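Long-range contacts in putative cell adhesion protein (Parabacteroides distasonis, PDB 3LIU), which probably serves as a fimbrillin-type subunit of a bacterial pilus, with an inferred part in cell adhesion: residues Asp184-Ser195 with Ser363-Ser371; Thr307-Tyr315 with Thr327-Val337. One frame throughout, in Å; residues are numbered along the deposited sequence.

Contact 1: residues Asp184-Ser195 with Ser363-Ser371; sequences DIGNPENANYES and SLTIIGPGS
The phenol ring of Tyr193 meets the carbonyl oxygen of Ile367 at its edge, near the ring plane, while the CA of Gly368 approaches obliquely. The hydroxyl does the gripping: Tyr193 OH donates to Ile367 O over 2.6 Å, lying in that carbonyl's plane on a lone pair. Setting CG between backbone N and carbonyl carbon (chi1 63°) swings the ring across to Ile367 and Gly368 of segment 363-371. Gly368 suits the spot, since Tyr193 OH stands 3.2 Å from its CA, where a side chain would collide. A leucine in place of Tyr193 would probably leave Ile367 O without this donor and the turn after the strand less firmly fixed. Alongside, Pro188 CD packs on Ile367 O, and Pro188 CB meets Ile367 CD1 at 4.1 Å. The parallel strands pair through Ile366 N to Asp184 O, short at 2.6 Å and almost straight (174°), and through Gly186 N to Ile366 O, 2.9 Å. Ser195 OG, 2.8 Å from Gly186 O, to which it donates, is also hydrogen-bonded to Tyr315 OH. The contact thus extends the pairing of strands 172-185 and 358-366 to their ends, with Ile366 packed on Phe198 of strand 193-213 and Tyr333 of strand 326-336.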
ATOM      1  N   ASP A 184      18.623  10.346 -13.193  1.00 23.85           N
ATOM      2  CA  ASP A 184      19.731  10.925 -13.958  1.00 24.17           C
ATOM      3  C   ASP A 184      19.580  12.436 -14.143  1.00 20.89           C
ATOM      4  O   ASP A 184      18.674  13.030 -13.596  1.00 20.50           O
ATOM      5  CB  ASP A 184      19.885  10.210 -15.307  1.00 28.20           C
ATOM      6  CG  ASP A 184      18.599  10.174 -16.106  1.00 36.85           C
ATOM      7  OD1 ASP A 184      17.746  11.071 -15.912  1.00 45.23           O
ATOM      8  OD2 ASP A 184      18.451   9.241 -16.934  1.00 56.41           O
ATOM      9  N   ILE A 185      20.483  13.027 -14.915  1.00 23.36           N
ATOM     10  CA  ILE A 185      20.636  14.473 -15.013  1.00 21.89           C
ATOM     11  C   ILE A 185      20.121  14.927 -16.350  1.00 22.50           C
ATOM     12  O   ILE A 185      20.100  14.161 -17.308  1.00 24.34           O
ATOM     13  CB  ILE A 185      22.138  14.937 -14.880  1.00 20.50           C
ATOM     14  CG1 ILE A 185      23.048  14.194 -15.872  1.00 23.72           C
ATOM     15  CG2 ILE A 185      22.629  14.714 -13.478  1.00 25.07           C
ATOM     16  CD1 ILE A 185      24.373  14.821 -16.136  1.00 21.16           C
ATOM     17  N   GLY A 186      19.755  16.197 -16.419  1.00 21.02           N
ATOM     18  CA  GLY A 186      19.456  16.868 -17.683  1.00 21.88           C
ATOM     19  C   GLY A 186      19.780  18.335 -17.504  1.00 21.79           C
ATOM     20  O   GLY A 186      20.145  18.760 -16.410  1.00 23.71           O
ATOM     21  N   ASN A 187      19.669  19.128 -18.562  1.00 25.69           N
ATOM     22  CA  ASN A 187      19.858  20.583 -18.421  1.00 26.74           C
ATOM     23  C   ASN A 187      18.548  21.375 -18.480  1.00 28.77           C
ATOM     24  O   ASN A 187      17.627  20.972 -19.200  1.00 32.45           O
ATOM     25  CB  ASN A 187      20.824  21.071 -19.496  1.00 26.93           C
ATOM     26  CG  ASN A 187      22.215  20.475 -19.323  1.00 28.86           C
ATOM     27  OD1 ASN A 187      22.716  20.371 -18.199  1.00 26.25           O
ATOM     28  ND2 ASN A 187      22.839  20.079 -20.431  1.00 25.86           N
ATOM     29  N   PRO A 188      18.462  22.507 -17.738  1.00 29.39           N
ATOM     30  CA  PRO A 188      17.328  23.452 -17.860  1.00 30.40           C
ATOM     31  C   PRO A 188      17.444  24.312 -19.104  1.00 30.14           C
ATOM     32  O   PRO A 188      18.574  24.521 -19.594  1.00 30.27           O
ATOM     33  CB  PRO A 188      17.479  24.338 -16.625  1.00 31.66           C
ATOM     34  CG  PRO A 188      18.972  24.382 -16.393  1.00 29.48           C
ATOM     35  CD  PRO A 188      19.529  23.054 -16.878  1.00 30.05           C
ATOM     36  N   GLU A 189      16.311  24.807 -19.624  1.00 32.22           N
ATOM     37  CA  GLU A 189      16.363  25.681 -20.819  1.00 33.63           C
ATOM     38  C   GLU A 189      17.132  26.956 -20.444  1.00 35.85           C
ATOM     39  O   GLU A 189      18.055  27.348 -21.166  1.00 37.97           O
ATOM     40  CB  GLU A 189      14.966  26.001 -21.385  1.00 34.37           C
ATOM     41  N   ASN A 190      16.761  27.563 -19.299  1.00 37.90           N
ATOM     42  CA  ASN A 190      17.468  28.726 -18.670  1.00 38.84           C
ATOM     43  C   ASN A 190      18.988  28.793 -18.903  1.00 39.18           C
ATOM     44  O   ASN A 190      19.524  29.819 -19.353  1.00 40.07           O
ATOM     45  CB  ASN A 190      17.226  28.741 -17.151  1.00 39.32           C
ATOM     46  N   ALA A 191      19.663  27.702 -18.545  1.00 36.63           N
ATOM     47  CA  ALA A 191      20.997  27.421 -19.024  1.00 34.15           C
ATOM     48  C   ALA A 191      22.135  28.314 -18.494  1.00 32.82           C
ATOM     49  O   ALA A 191      23.131  28.496 -19.200  1.00 38.06           O
ATOM     50  CB  ALA A 191      20.989  27.398 -20.557  1.00 33.83           C
ATOM     51  N   ASN A 192      22.025  28.843 -17.266  1.00 31.50           N
ATOM     52  CA  ASN A 192      23.209  29.408 -16.550  1.00 30.90           C
ATOM     53  C   ASN A 192      24.356  28.375 -16.323  1.00 30.43           C
ATOM     54  O   ASN A 192      25.469  28.752 -15.898  1.00 29.12           O
ATOM     55  CB  ASN A 192      22.803  30.008 -15.185  1.00 29.79           C
ATOM     56  N   TYR A 193      24.070  27.083 -16.564  1.00 28.47           N
ATOM     57  CA  TYR A 193      24.995  25.976 -16.233  1.00 26.06           C
ATOM     58  C   TYR A 193      24.607  24.637 -16.904  1.00 25.74           C
ATOM     59  O   TYR A 193      23.447  24.397 -17.272  1.00 28.99           O
ATOM     60  CB  TYR A 193      25.048  25.755 -14.699  1.00 25.22           C
ATOM     61  CG  TYR A 193      23.682  25.329 -14.144  1.00 28.01           C
ATOM     62  CD1 TYR A 193      23.248  24.007 -14.227  1.00 23.02           C
ATOM     63  CD2 TYR A 193      22.800  26.264 -13.600  1.00 29.42           C
ATOM     64  CE1 TYR A 193      21.983  23.631 -13.757  1.00 22.06           C
ATOM     65  CE2 TYR A 193      21.539  25.884 -13.132  1.00 27.95           C
ATOM     66  CZ  TYR A 193      21.145  24.567 -13.226  1.00 20.94           C
ATOM     67  OH  TYR A 193      19.901  24.199 -12.793  1.00 24.80           O
ATOM     68  N   GLU A 194      25.591  23.753 -16.969  1.00 23.21           N
ATOM     69  CA  GLU A 194      25.424  22.387 -17.394  1.00 22.51           C
ATOM     70  C   GLU A 194      25.423  21.407 -16.200  1.00 19.77           C
ATOM     71  O   GLU A 194      26.277  21.478 -15.352  1.00 21.07           O
ATOM     72  CB  GLU A 194      26.639  22.030 -18.251  1.00 21.05           C
ATOM     73  CG  GLU A 194      26.541  22.451 -19.683  1.00 31.19           C
ATOM     74  CD  GLU A 194      27.870  22.257 -20.402  1.00 35.45           C
ATOM     75  OE1 GLU A 194      28.356  21.099 -20.465  1.00 45.95           O
ATOM     76  OE2 GLU A 194      28.432  23.267 -20.871  1.00 39.02           O
ATOM     77  N   SER A 195      24.509  20.450 -16.189  1.00 19.11           N
ATOM     78  CA  SER A 195      24.564  19.375 -15.227  1.00 19.25           C
ATOM     79  C   SER A 195      25.667  18.440 -15.662  1.00 19.23           C
ATOM     80  O   SER A 195      25.785  18.184 -16.843  1.00 18.11           O
ATOM     81  CB  SER A 195      23.253  18.605 -15.185  1.00 18.45           C
ATOM     82  OG  SER A 195      22.199  19.408 -14.691  1.00 20.74           O
ATOM     83  N   SER A 363      10.859   7.811 -12.152  1.00 16.04           N
ATOM     84  CA  SER A 363      12.106   8.156 -12.817  1.00 19.72           C
ATOM     85  C   SER A 363      12.320   9.647 -12.698  1.00 19.64           C
ATOM     86  O   SER A 363      11.479  10.442 -13.140  1.00 17.90           O
ATOM     87  CB  SER A 363      12.046   7.767 -14.301  1.00 18.73           C
ATOM     88  OG  SER A 363      11.821   6.378 -14.407  1.00 19.11           O
ATOM     89  N   LEU A 364      13.450  10.022 -12.112  1.00 18.50           N
ATOM     90  CA  LEU A 364      13.773  11.420 -11.887  1.00 15.90           C
ATOM     91  C   LEU A 364      14.772  11.971 -12.886  1.00 15.16           C
ATOM     92  O   LEU A 364      15.720  11.283 -13.273  1.00 14.25           O
ATOM     93  CB  LEU A 364      14.320  11.584 -10.470  1.00 16.52           C
ATOM     94  CG  LEU A 364      13.355  11.196  -9.364  1.00 20.23           C
ATOM     95  CD1 LEU A 364      13.983  11.569  -7.971  1.00 15.26           C
ATOM     96  CD2 LEU A 364      12.004  11.853  -9.597  1.00 12.57           C
ATOM     97  N   THR A 365      14.545  13.206 -13.326  1.00 15.45           N
ATOM     98  CA  THR A 365      15.526  13.921 -14.136  1.00 16.70           C
ATOM     99  C   THR A 365      15.958  15.097 -13.277  1.00 16.95           C
ATOM    100  O   THR A 365      15.157  15.997 -13.006  1.00 17.55           O
ATOM    101  CB  THR A 365      14.958  14.436 -15.470  1.00 18.31           C
ATOM    102  OG1 THR A 365      14.528  13.325 -16.264  1.00 21.62           O
ATOM    103  CG2 THR A 365      16.021  15.248 -16.274  1.00 14.48           C
ATOM    104  N   ILE A 366      17.206  15.075 -12.822  1.00 14.45           N
ATOM    105  CA  ILE A 366      17.726  16.141 -11.976  1.00 15.09           C
ATOM    106  C   ILE A 366      18.380  17.199 -12.848  1.00 16.42           C
ATOM    107  O   ILE A 366      19.258  16.886 -13.647  1.00 18.45           O
ATOM    108  CB  ILE A 366      18.702  15.543 -10.946  1.00 17.45           C
ATOM    109  CG1 ILE A 366      17.884  14.674  -9.973  1.00 18.65           C
ATOM    110  CG2 ILE A 366      19.493  16.659 -10.226  1.00 12.80           C
ATOM    111  CD1 ILE A 366      18.647  13.666  -9.354  1.00 20.57           C
ATOM    112  N   ILE A 367      17.945  18.450 -12.717  1.00 15.64           N
ATOM    113  CA  ILE A 367      18.379  19.521 -13.620  1.00 15.34           C
ATOM    114  C   ILE A 367      19.062  20.712 -12.922  1.00 13.29           C
ATOM    115  O   ILE A 367      19.264  21.764 -13.518  1.00 12.89           O
ATOM    116  CB  ILE A 367      17.194  20.022 -14.510  1.00 17.71           C
ATOM    117  CG1 ILE A 367      16.130  20.731 -13.668  1.00 19.38           C
ATOM    118  CG2 ILE A 367      16.577  18.814 -15.301  1.00 13.19           C
ATOM    119  CD1 ILE A 367      15.200  21.615 -14.512  1.00 19.60           C
ATOM    120  N   GLY A 368      19.450  20.533 -11.666  1.00 14.66           N
ATOM    121  CA  GLY A 368      20.069  21.611 -10.900  1.00 12.74           C
ATOM    122  C   GLY A 368      20.286  21.134  -9.488  1.00 16.18           C
ATOM    123  O   GLY A 368      19.939  19.989  -9.167  1.00 17.49           O
ATOM    124  N   PRO A 369      20.895  21.985  -8.635  1.00 16.59           N
ATOM    125  CA  PRO A 369      21.184  21.583  -7.275  1.00 15.18           C
ATOM    126  C   PRO A 369      19.886  21.458  -6.485  1.00 16.36           C
ATOM    127  O   PRO A 369      18.949  22.231  -6.682  1.00 15.84           O
ATOM    128  CB  PRO A 369      22.022  22.740  -6.724  1.00 14.23           C
ATOM    129  CG  PRO A 369      22.275  23.668  -7.864  1.00 18.39           C
ATOM    130  CD  PRO A 369      21.192  23.411  -8.847  1.00 18.97           C
ATOM    131  N   GLY A 370      19.861  20.490  -5.589  1.00 19.41           N
ATOM    132  CA  GLY A 370      18.752  20.279  -4.711  1.00 16.23           C
ATOM    133  C   GLY A 370      18.867  21.150  -3.489  1.00 16.72           C
ATOM    134  O   GLY A 370      19.690  22.058  -3.425  1.00 18.82           O
ATOM    135  N   SER A 371      18.030  20.855  -2.509  1.00 19.03           N
ATOM    136  CA  SER A 371      17.987  21.591  -1.254  1.00 18.22           C
ATOM    137  C   SER A 371      18.863  20.902  -0.260  1.00 18.02           C
ATOM    138  O   SER A 371      18.933  19.672  -0.236  1.00 16.13           O
ATOM    139  CB  SER A 371      16.560  21.639  -0.696  1.00 16.94           C
ATOM    140  OG  SER A 371      16.525  22.251   0.591  1.00 16.68           O
TER

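Contact 2: residues Thr307-Tyr315 with Thr327-Val337; sequences TLLIVKGDY and TKENCYYAIPV
Lys312 sets its CG over one face of the Tyr332 ring, the two side chains running side by side in the same direction. This CG sits 3.8 Å from the ring centroid, offset toward the rim, a CH-pi contact, and CD runs on by CZ to the hydroxyl. Extended at first, with CG anti to the backbone N (chi1 -163°), the lysine bends at its third torsion (70°); a water joins its NZ to Tyr332 OH. Ile310 borders the same ring obliquely, its CG2 3.9 Å from Tyr332 CD1, and its CG1 packs on the CB of Ala334. On the other face of the sheet Val311 CG2 touches Tyr333 CB, and the Tyr333 hydroxyl, hydrogen-bonded to Gly368 O, lies 3.5 Å from Tyr315 CB, the two tyrosines crossing at about a right angle.

The backbones form an antiparallel hairpin, with Leu309-Ile335, Val311-Tyr333 and Gly313-Cys331 as hydrogen-bonded pairs. A G1 bulge interrupts the register where Asn330 and Cys331 both face Gly313. Cys331 N bonds to Gly313 O, whereas Asn330 N turns to the carboxylate of Asp314, meeting OD1 at 3.0 Å nearly head-on. Asp314 OD2 also comes within 4.3 Å of Glu329 OE1, a like-charge approach probably eased by Lys201, which forms a salt bridge with Asp314 OD1 and a hydrogen bond with Asn330 OD1. Strand 193-213 flanks the hairpin on the 308-319 side, while Val311 and Ile335 pack against Leu364 of strand 358-366, so one face of the hairpin is buried against the facing strands.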
ATOM      1  N   THR A 307       2.002  11.484   0.246  1.00 11.63           N
ATOM      2  CA  THR A 307       3.184  10.642   0.354  1.00 11.65           C
ATOM      3  C   THR A 307       4.248  11.110  -0.630  1.00 12.69           C
ATOM      4  O   THR A 307       3.937  11.351  -1.810  1.00 11.87           O
ATOM      5  CB  THR A 307       2.809   9.190   0.077  1.00 13.31           C
ATOM      6  OG1 THR A 307       1.837   8.794   1.037  1.00 10.56           O
ATOM      7  CG2 THR A 307       3.986   8.257   0.150  1.00  6.81           C
ATOM      8  N   LEU A 308       5.472  11.281  -0.111  1.00 10.92           N
ATOM      9  CA  LEU A 308       6.609  11.781  -0.894  1.00 11.21           C
ATOM     10  C   LEU A 308       7.620  10.677  -1.032  1.00 12.08           C
ATOM     11  O   LEU A 308       7.849   9.912  -0.077  1.00 13.67           O
ATOM     12  CB  LEU A 308       7.304  12.986  -0.191  1.00 12.67           C
ATOM     13  CG  LEU A 308       6.430  14.161   0.254  1.00 12.34           C
ATOM     14  CD1 LEU A 308       7.229  15.248   0.973  1.00  6.98           C
ATOM     15  CD2 LEU A 308       5.630  14.794  -0.895  1.00 10.87           C
ATOM     16  N   LEU A 309       8.240  10.628  -2.212  1.00 10.33           N
ATOM     17  CA  LEU A 309       9.499   9.998  -2.403  1.00 10.84           C
ATOM     18  C   LEU A 309      10.554  11.075  -2.476  1.00 12.17           C
ATOM     19  O   LEU A 309      10.480  12.010  -3.297  1.00 11.98           O
ATOM     20  CB  LEU A 309       9.522   9.090  -3.654  1.00 10.49           C
ATOM     21  CG  LEU A 309      10.882   8.379  -3.839  1.00 12.35           C
ATOM     22  CD1 LEU A 309      10.747   6.939  -4.292  1.00 16.97           C
ATOM     23  CD2 LEU A 309      11.827   9.155  -4.757  1.00 15.44           C
ATOM     24  N   ILE A 310      11.548  10.947  -1.604  1.00 11.21           N
ATOM     25  CA  ILE A 310      12.635  11.912  -1.533  1.00 10.62           C
ATOM     26  C   ILE A 310      13.977  11.213  -1.750  1.00 13.37           C
ATOM     27  O   ILE A 310      14.263  10.167  -1.106  1.00 12.13           O
ATOM     28  CB  ILE A 310      12.632  12.629  -0.152  1.00 10.73           C
ATOM     29  CG1 ILE A 310      11.249  13.207   0.148  1.00 13.43           C
ATOM     30  CG2 ILE A 310      13.723  13.799  -0.083  1.00 10.08           C
ATOM     31  CD1 ILE A 310      11.131  13.937   1.527  1.00  7.86           C
ATOM     32  N   VAL A 311      14.782  11.743  -2.683  1.00 13.02           N
ATOM     33  CA  VAL A 311      16.148  11.277  -2.903  1.00 14.25           C
ATOM     34  C   VAL A 311      17.185  12.286  -2.416  1.00 13.24           C
ATOM     35  O   VAL A 311      16.935  13.504  -2.392  1.00 15.56           O
ATOM     36  CB  VAL A 311      16.417  10.889  -4.375  1.00 16.54           C
ATOM     37  CG1 VAL A 311      15.258   9.966  -4.909  1.00 15.35           C
ATOM     38  CG2 VAL A 311      16.549  12.105  -5.217  1.00 13.66           C
ATOM     39  N   LYS A 312      18.304  11.744  -1.950  1.00 11.04           N
ATOM     40  CA  LYS A 312      19.468  12.524  -1.566  1.00  9.97           C
ATOM     41  C   LYS A 312      20.676  12.053  -2.353  1.00 13.09           C
ATOM     42  O   LYS A 312      20.891  10.851  -2.488  1.00 11.55           O
ATOM     43  CB  LYS A 312      19.773  12.360  -0.091  1.00 11.01           C
ATOM     44  CG  LYS A 312      20.720  13.463   0.450  1.00  9.25           C
ATOM     45  CD  LYS A 312      21.195  13.219   1.846  1.00 15.52           C
ATOM     46  CE  LYS A 312      22.157  12.071   1.902  1.00 23.26           C
ATOM     47  NZ  LYS A 312      22.566  11.840   3.278  1.00 24.33           N
ATOM     48  N   GLY A 313      21.486  12.998  -2.845  1.00 15.44           N
ATOM     49  CA  GLY A 313      22.736  12.644  -3.530  1.00 15.54           C
ATOM     50  C   GLY A 313      23.612  13.853  -3.798  1.00 16.20           C
ATOM     51  O   GLY A 313      23.305  14.966  -3.372  1.00 15.48           O
ATOM     52  N   ASP A 314      24.699  13.638  -4.521  1.00 14.28           N
ATOM     53  CA  ASP A 314      25.694  14.682  -4.762  1.00 14.36           C
ATOM     54  C   ASP A 314      25.531  15.131  -6.190  1.00 16.36           C
ATOM     55  O   ASP A 314      25.595  14.305  -7.098  1.00 14.86           O
ATOM     56  CB  ASP A 314      27.118  14.150  -4.536  1.00 15.24           C
ATOM     57  CG  ASP A 314      27.348  13.684  -3.104  1.00 18.22           C
ATOM     58  OD1 ASP A 314      26.522  13.978  -2.213  1.00 13.75           O
ATOM     59  OD2 ASP A 314      28.344  12.977  -2.885  1.00 15.09           O
ATOM     60  N   TYR A 315      25.309  16.430  -6.387  1.00 15.28           N
ATOM     61  CA  TYR A 315      25.032  16.967  -7.723  1.00 15.41           C
ATOM     62  C   TYR A 315      26.186  17.851  -8.112  1.00 14.26           C
ATOM     63  O   TYR A 315      26.606  18.745  -7.358  1.00 15.39           O
ATOM     64  CB  TYR A 315      23.711  17.747  -7.732  1.00 14.46           C
ATOM     65  CG  TYR A 315      23.441  18.523  -9.005  1.00 13.66           C
ATOM     66  CD1 TYR A 315      22.913  17.902 -10.148  1.00 13.78           C
ATOM     67  CD2 TYR A 315      23.725  19.870  -9.073  1.00 12.72           C
ATOM     68  CE1 TYR A 315      22.678  18.639 -11.321  1.00 13.27           C
ATOM     69  CE2 TYR A 315      23.497  20.607 -10.225  1.00 15.57           C
ATOM     70  CZ  TYR A 315      22.980  20.006 -11.336  1.00 14.29           C
ATOM     71  OH  TYR A 315      22.797  20.789 -12.446  1.00 15.28           O
ATOM     72  N   THR A 327      30.606  20.466  -6.963  1.00 11.76           N
ATOM     73  CA  THR A 327      29.719  19.434  -6.421  1.00 15.00           C
ATOM     74  C   THR A 327      29.069  19.944  -5.129  1.00 13.51           C
ATOM     75  O   THR A 327      29.745  20.397  -4.203  1.00 16.23           O
ATOM     76  CB  THR A 327      30.468  18.140  -6.141  1.00 14.21           C
ATOM     77  OG1 THR A 327      31.059  17.678  -7.368  1.00 11.01           O
ATOM     78  CG2 THR A 327      29.539  17.072  -5.537  1.00  4.77           C
ATOM     79  N   LYS A 328      27.755  19.905  -5.119  1.00 14.16           N
ATOM     80  CA  LYS A 328      26.958  20.135  -3.922  1.00 13.67           C
ATOM     81  C   LYS A 328      26.636  18.775  -3.368  1.00 13.38           C
ATOM     82  O   LYS A 328      25.966  17.972  -4.010  1.00 10.97           O
ATOM     83  CB  LYS A 328      25.683  20.883  -4.255  1.00 11.25           C
ATOM     84  CG  LYS A 328      24.848  21.282  -2.959  1.00 21.93           C
ATOM     85  CD  LYS A 328      23.677  22.236  -3.285  1.00 23.68           C
ATOM     86  CE  LYS A 328      22.941  22.712  -2.023  1.00 28.80           C
ATOM     87  NZ  LYS A 328      21.801  23.652  -2.335  1.00 20.13           N
ATOM     88  N   GLU A 329      27.114  18.501  -2.172  1.00 11.78           N
ATOM     89  CA  GLU A 329      26.863  17.206  -1.598  1.00 14.57           C
ATOM     90  C   GLU A 329      25.540  17.202  -0.873  1.00 14.61           C
ATOM     91  O   GLU A 329      25.085  18.239  -0.435  1.00 11.78           O
ATOM     92  CB  GLU A 329      27.937  16.851  -0.599  1.00 14.41           C
ATOM     93  CG  GLU A 329      29.299  16.720  -1.189  1.00 20.61           C
ATOM     94  CD  GLU A 329      30.229  16.116  -0.179  1.00 28.60           C
ATOM     95  OE1 GLU A 329      29.848  15.135   0.471  1.00 29.54           O
ATOM     96  OE2 GLU A 329      31.323  16.621  -0.004  1.00 23.80           O
ATOM     97  N   ASN A 330      24.957  16.015  -0.719  1.00 15.66           N
ATOM     98  CA  ASN A 330      23.829  15.805   0.183  1.00 16.60           C
ATOM     99  C   ASN A 330      22.654  16.721  -0.116  1.00 17.85           C
ATOM    100  O   ASN A 330      22.096  17.334   0.793  1.00 20.78           O
ATOM    101  CB  ASN A 330      24.330  15.925   1.641  1.00 16.54           C
ATOM    102  CG  ASN A 330      25.383  14.893   1.947  1.00 17.63           C
ATOM    103  OD1 ASN A 330      25.207  13.706   1.612  1.00 19.19           O
ATOM    104  ND2 ASN A 330      26.526  15.333   2.519  1.00 22.31           N
ATOM    105  N   CYS A 331      22.348  16.841  -1.415  1.00 15.22           N
ATOM    106  CA  CYS A 331      21.206  17.547  -1.960  1.00 16.40           C
ATOM    107  C   CYS A 331      19.961  16.683  -1.923  1.00 15.85           C
ATOM    108  O   CYS A 331      20.032  15.523  -2.326  1.00 14.09           O
ATOM    109  CB  CYS A 331      21.390  17.773  -3.467  1.00 15.08           C
ATOM    110  SG  CYS A 331      22.472  18.919  -3.884  1.00 26.44           S
ATOM    111  N   TYR A 332      18.815  17.283  -1.583  1.00 15.26           N
ATOM    112  CA  TYR A 332      17.528  16.600  -1.601  1.00 14.75           C
ATOM    113  C   TYR A 332      16.599  17.071  -2.720  1.00 12.49           C
ATOM    114  O   TYR A 332      16.536  18.270  -3.083  1.00 12.74           O
ATOM    115  CB  TYR A 332      16.771  16.790  -0.282  1.00 14.53           C
ATOM    116  CG  TYR A 332      17.408  16.201   0.916  1.00 18.35           C
ATOM    117  CD1 TYR A 332      17.153  14.892   1.285  1.00 13.79           C
ATOM    118  CD2 TYR A 332      18.275  16.959   1.717  1.00 14.14           C
ATOM    119  CE1 TYR A 332      17.735  14.353   2.404  1.00 13.79           C
ATOM    120  CE2 TYR A 332      18.888  16.403   2.832  1.00 18.66           C
ATOM    121  CZ  TYR A 332      18.607  15.096   3.178  1.00 17.88           C
ATOM    122  OH  TYR A 332      19.218  14.509   4.285  1.00 13.08           O
ATOM    123  N   TYR A 333      15.832  16.105  -3.210  1.00 11.67           N
ATOM    124  CA  TYR A 333      14.808  16.298  -4.230  1.00 11.70           C
ATOM    125  C   TYR A 333      13.568  15.475  -3.819  1.00 14.07           C
ATOM    126  O   TYR A 333      13.647  14.224  -3.663  1.00 13.35           O
ATOM    127  CB  TYR A 333      15.315  15.821  -5.582  1.00  9.74           C
ATOM    128  CG  TYR A 333      16.613  16.454  -6.034  1.00 12.23           C
ATOM    129  CD1 TYR A 333      17.827  15.935  -5.628  1.00 13.22           C
ATOM    130  CD2 TYR A 333      16.621  17.576  -6.876  1.00 18.12           C
ATOM    131  CE1 TYR A 333      19.042  16.490  -6.049  1.00 14.55           C
ATOM    132  CE2 TYR A 333      17.809  18.155  -7.289  1.00 13.12           C
ATOM    133  CZ  TYR A 333      19.033  17.577  -6.881  1.00 13.45           C
ATOM    134  OH  TYR A 333      20.225  18.113  -7.278  1.00 13.95           O
ATOM    135  N   ALA A 334      12.455  16.172  -3.592  1.00 11.28           N
ATOM    136  CA  ALA A 334      11.214  15.557  -3.135  1.00 12.01           C
ATOM    137  C   ALA A 334      10.134  15.561  -4.206  1.00 12.41           C
ATOM    138  O   ALA A 334       9.965  16.574  -4.886  1.00 13.11           O
ATOM    139  CB  ALA A 334      10.711  16.294  -1.879  1.00 12.67           C
ATOM    140  N   ILE A 335       9.368  14.478  -4.266  1.00 11.88           N
ATOM    141  CA  ILE A 335       8.334  14.209  -5.267  1.00 16.83           C
ATOM    142  C   ILE A 335       7.049  13.764  -4.603  1.00 14.37           C
ATOM    143  O   ILE A 335       7.039  12.746  -3.916  1.00 15.66           O
ATOM    144  CB  ILE A 335       8.815  12.997  -6.152  1.00 21.57           C
ATOM    145  CG1 ILE A 335      10.001  13.433  -6.998  1.00 30.91           C
ATOM    146  CG2 ILE A 335       7.749  12.403  -7.022  1.00 21.21           C
ATOM    147  CD1 ILE A 335       9.889  14.824  -7.498  1.00 25.99           C
ATOM    148  N   PRO A 336       5.940  14.470  -4.846  1.00 11.63           N
ATOM    149  CA  PRO A 336       4.668  13.922  -4.402  1.00 15.33           C
ATOM    150  C   PRO A 336       4.212  12.784  -5.304  1.00 14.76           C
ATOM    151  O   PRO A 336       3.931  13.008  -6.481  1.00 16.64           O
ATOM    152  CB  PRO A 336       3.714  15.119  -4.462  1.00 15.71           C
ATOM    153  CG  PRO A 336       4.442  16.185  -5.225  1.00 16.24           C
ATOM    154  CD  PRO A 336       5.776  15.695  -5.639  1.00 13.65           C
ATOM    155  N   VAL A 337       4.105  11.582  -4.737  1.00 14.15           N
ATOM    156  CA  VAL A 337       3.863  10.360  -5.525  1.00 12.17           C
ATOM    157  C   VAL A 337       2.435  10.340  -6.079  1.00 13.91           C
ATOM    158  O   VAL A 337       1.439  10.246  -5.358  1.00 12.22           O
ATOM    159  CB  VAL A 337       4.188   9.089  -4.722  1.00 12.57           C
ATOM    160  CG1 VAL A 337       3.958   7.791  -5.575  1.00 10.51           C
ATOM    161  CG2 VAL A 337       5.653   9.125  -4.271  1.00 10.57           C
TER
HETATM  162  O   HOH W   1       1.348  11.055  -2.790  1.00  9.90           O
HETATM  163  O   HOH W   2      19.779  11.964   4.877  1.00 30.62           O

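In the fold
The centres of contacts 1 and 2 lie about 13 Å apart, on the same side of the chain's centre. Along the sequence, the hairpin of contact 2 falls wholly between the two segments of contact 1, so the chain makes the 184-195 turn, builds the hairpin and then returns as strand 358-366. Strand 193-213 pairs with strand 308-319, giving both contacts a share in one sheet, while strands 172-185 and 358-366 pair in another. Through the Ser195-Tyr315 and Gly368-Tyr333 hydroxyl bonds, both probable, the two sheets are clamped together where the contacts meet. Sequence-distant segments are thereby united at one end of the elongated, strand-rich fimbrillin subunit.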